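Local coordinates for protein esterase (Thermotoga maritima, PDB 3DOH) that probably hydrolyses carboxylic esters, as a thermostable esterase joining an immunoglobulin-like domain to an alpha/beta-hydrolase domain, at residues P159-V164 / L192-N197. Numbering follows the deposited sequence.
Sequences PYRLFV and LQVAGN. With SO4 (sulfate ion), chain G.
The amide of Gln193 and the guanidinium of Arg161 stand nearly perpendicular, their planes 82° apart; the amide meets the arginine's aliphatic stem, with NE2 of Gln193 3.6 Å from CG of Arg161. At the guanidinium edge, in its plane, sits the sulfur of a sulfate, likely a crystallisation additive. Three weak hydrogen bonds run from Arg161 to its oxygens: NH2 to O3 (3.0 Å) and to O1 (3.2 Å), and NH1 to O1. ND1 of His138 is also hydrogen-bonded to the sulfate. With CG opposite the carbonyl carbon (chi1 -59°), two further bends carry the Arg161 guanidinium to this anion, and there NH2 hydrogen-bonds the backbone oxygen of Phe144 and NH1 that of Asn190. Strand 157-163 runs between strands 144-150 and 215-219 in the mixed sheet of the alpha/beta-hydrolase fold, and the short turn at 192-195 lays Gln193 and Val194 against this strand. Val194 crosses the arginine stem at about a right angle, its CG2 4.0 Å from CB of Arg161. Replacing Arg161 by alanine would spare that CB contact but would probably open a gap beside the Gln193 amide and deprive the sulfate of its cationic partner. NE2 of Gln193 hydrogen-bonds OD1 of Asn190 and the backbone oxygen of Ala218 on the adjoining strand 215-219.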
loop_
_atom_site.group_PDB
_atom_site.type_symbol
_atom_site.label_atom_id
_atom_site.label_comp_id
_atom_site.label_asym_id
_atom_site.label_seq_id
_atom_site.Cartn_x
_atom_site.Cartn_y
_atom_site.Cartn_z
ATOM N N PRO A 159 -40.450 27.696 14.736
ATOM C CA PRO A 159 -39.925 28.073 13.427
ATOM C C PRO A 159 -40.135 26.918 12.424
ATOM O O PRO A 159 -40.051 25.718 12.816
ATOM C CB PRO A 159 -38.423 28.303 13.700
ATOM C CG PRO A 159 -38.237 28.152 15.175
ATOM C CD PRO A 159 -39.366 27.325 15.668
ATOM N N TYR A 160 -40.426 27.265 11.168
ATOM C CA TYR A 160 -40.527 26.254 10.123
ATOM C C TYR A 160 -40.063 26.695 8.749
ATOM O O TYR A 160 -39.978 27.877 8.446
ATOM C CB TYR A 160 -41.932 25.663 10.070
ATOM C CG TYR A 160 -43.021 26.585 9.564
ATOM C CD1 TYR A 160 -43.639 27.537 10.415
ATOM C CD2 TYR A 160 -43.466 26.492 8.239
ATOM C CE1 TYR A 160 -44.668 28.373 9.946
ATOM C CE2 TYR A 160 -44.485 27.309 7.757
ATOM C CZ TYR A 160 -45.084 28.242 8.616
ATOM O OH TYR A 160 -46.087 29.036 8.107
ATOM N N ARG A 161 -39.711 25.713 7.940
ATOM C CA ARG A 161 -39.238 25.954 6.593
ATOM C C ARG A 161 -40.234 25.251 5.717
ATOM O O ARG A 161 -40.596 24.112 5.999
ATOM C CB ARG A 161 -37.834 25.347 6.346
ATOM C CG ARG A 161 -36.683 25.817 7.220
ATOM C CD ARG A 161 -36.290 27.272 7.040
ATOM N NE ARG A 161 -35.634 27.569 5.773
ATOM C CZ ARG A 161 -34.428 28.133 5.629
ATOM N NH1 ARG A 161 -33.680 28.495 6.673
ATOM N NH2 ARG A 161 -33.966 28.338 4.402
ATOM N N LEU A 162 -40.649 25.915 4.649
ATOM C CA LEU A 162 -41.662 25.386 3.743
ATOM C C LEU A 162 -41.212 25.522 2.302
ATOM O O LEU A 162 -40.823 26.599 1.901
ATOM C CB LEU A 162 -42.962 26.172 3.921
ATOM C CG LEU A 162 -44.080 25.953 2.895
ATOM C CD1 LEU A 162 -44.893 24.699 3.232
ATOM C CD2 LEU A 162 -44.990 27.166 2.870
ATOM N N PHE A 163 -41.276 24.443 1.533
ATOM C CA PHE A 163 -40.971 24.477 0.078
ATOM C C PHE A 163 -42.274 24.613 -0.686
ATOM O O PHE A 163 -43.192 23.846 -0.499
ATOM C CB PHE A 163 -40.238 23.187 -0.367
ATOM C CG PHE A 163 -39.926 23.084 -1.872
ATOM C CD1 PHE A 163 -38.692 23.550 -2.392
ATOM C CD2 PHE A 163 -40.808 22.427 -2.742
ATOM C CE1 PHE A 163 -38.346 23.383 -3.775
ATOM C CE2 PHE A 163 -40.499 22.270 -4.129
ATOM C CZ PHE A 163 -39.253 22.759 -4.643
ATOM N N VAL A 164 -42.347 25.589 -1.560
ATOM C CA VAL A 164 -43.508 25.756 -2.411
ATOM C C VAL A 164 -43.108 25.384 -3.854
ATOM O O VAL A 164 -42.120 25.880 -4.347
ATOM C CB VAL A 164 -43.994 27.245 -2.299
ATOM C CG1 VAL A 164 -45.079 27.600 -3.337
ATOM C CG2 VAL A 164 -44.471 27.543 -0.855
ATOM N N LEU A 192 -31.064 23.909 11.135
ATOM C CA LEU A 192 -30.727 22.532 11.513
ATOM C C LEU A 192 -31.596 21.440 10.917
ATOM O O LEU A 192 -31.058 20.455 10.396
ATOM C CB LEU A 192 -30.745 22.403 13.021
ATOM C CG LEU A 192 -29.395 22.137 13.678
ATOM C CD1 LEU A 192 -28.166 22.467 12.798
ATOM C CD2 LEU A 192 -29.365 22.888 14.987
ATOM N N GLN A 193 -32.915 21.635 10.960
ATOM C CA GLN A 193 -33.877 20.543 10.705
ATOM C C GLN A 193 -33.998 20.243 9.221
ATOM O O GLN A 193 -34.631 19.256 8.778
ATOM C CB GLN A 193 -35.250 20.826 11.366
ATOM C CG GLN A 193 -36.225 21.709 10.597
ATOM C CD GLN A 193 -35.934 23.191 10.745
ATOM O OE1 GLN A 193 -34.856 23.581 11.208
ATOM N NE2 GLN A 193 -36.896 24.032 10.351
ATOM N N VAL A 194 -33.338 21.100 8.461
ATOM C CA VAL A 194 -33.388 21.041 7.039
ATOM C C VAL A 194 -31.963 20.722 6.530
ATOM O O VAL A 194 -31.763 20.442 5.356
ATOM C CB VAL A 194 -34.040 22.383 6.533
ATOM C CG1 VAL A 194 -33.122 23.224 5.662
ATOM C CG2 VAL A 194 -35.410 22.147 5.905
ATOM N N ALA A 195 -30.978 20.718 7.412
ATOM C CA ALA A 195 -29.619 20.565 6.978
ATOM C C ALA A 195 -28.951 19.320 7.567
ATOM O O ALA A 195 -27.945 18.825 7.049
ATOM C CB ALA A 195 -28.844 21.778 7.339
ATOM N N GLY A 196 -29.509 18.806 8.648
ATOM C CA GLY A 196 -28.890 17.678 9.341
ATOM C C GLY A 196 -28.893 16.384 8.552
ATOM O O GLY A 196 -28.013 15.563 8.743
ATOM N N ASN A 197 -29.861 16.210 7.648
ATOM C CA ASN A 197 -29.963 15.026 6.759
ATOM C C ASN A 197 -30.875 15.349 5.549
ATOM O O ASN A 197 -31.311 16.487 5.420
ATOM C CB ASN A 197 -30.480 13.836 7.547
ATOM C CG ASN A 197 -31.672 14.201 8.397
ATOM O OD1 ASN A 197 -31.685 13.961 9.618
ATOM N ND2 ASN A 197 -32.700 14.783 7.760
HETATM S S SO4 G . -31.130 30.358 3.408
HETATM O O1 SO4 G . -31.156 29.883 4.791
HETATM O O2 SO4 G . -30.559 31.710 3.438
HETATM O O3 SO4 G . -32.479 30.378 2.826
HETATM O O4 SO4 G . -30.278 29.481 2.595
#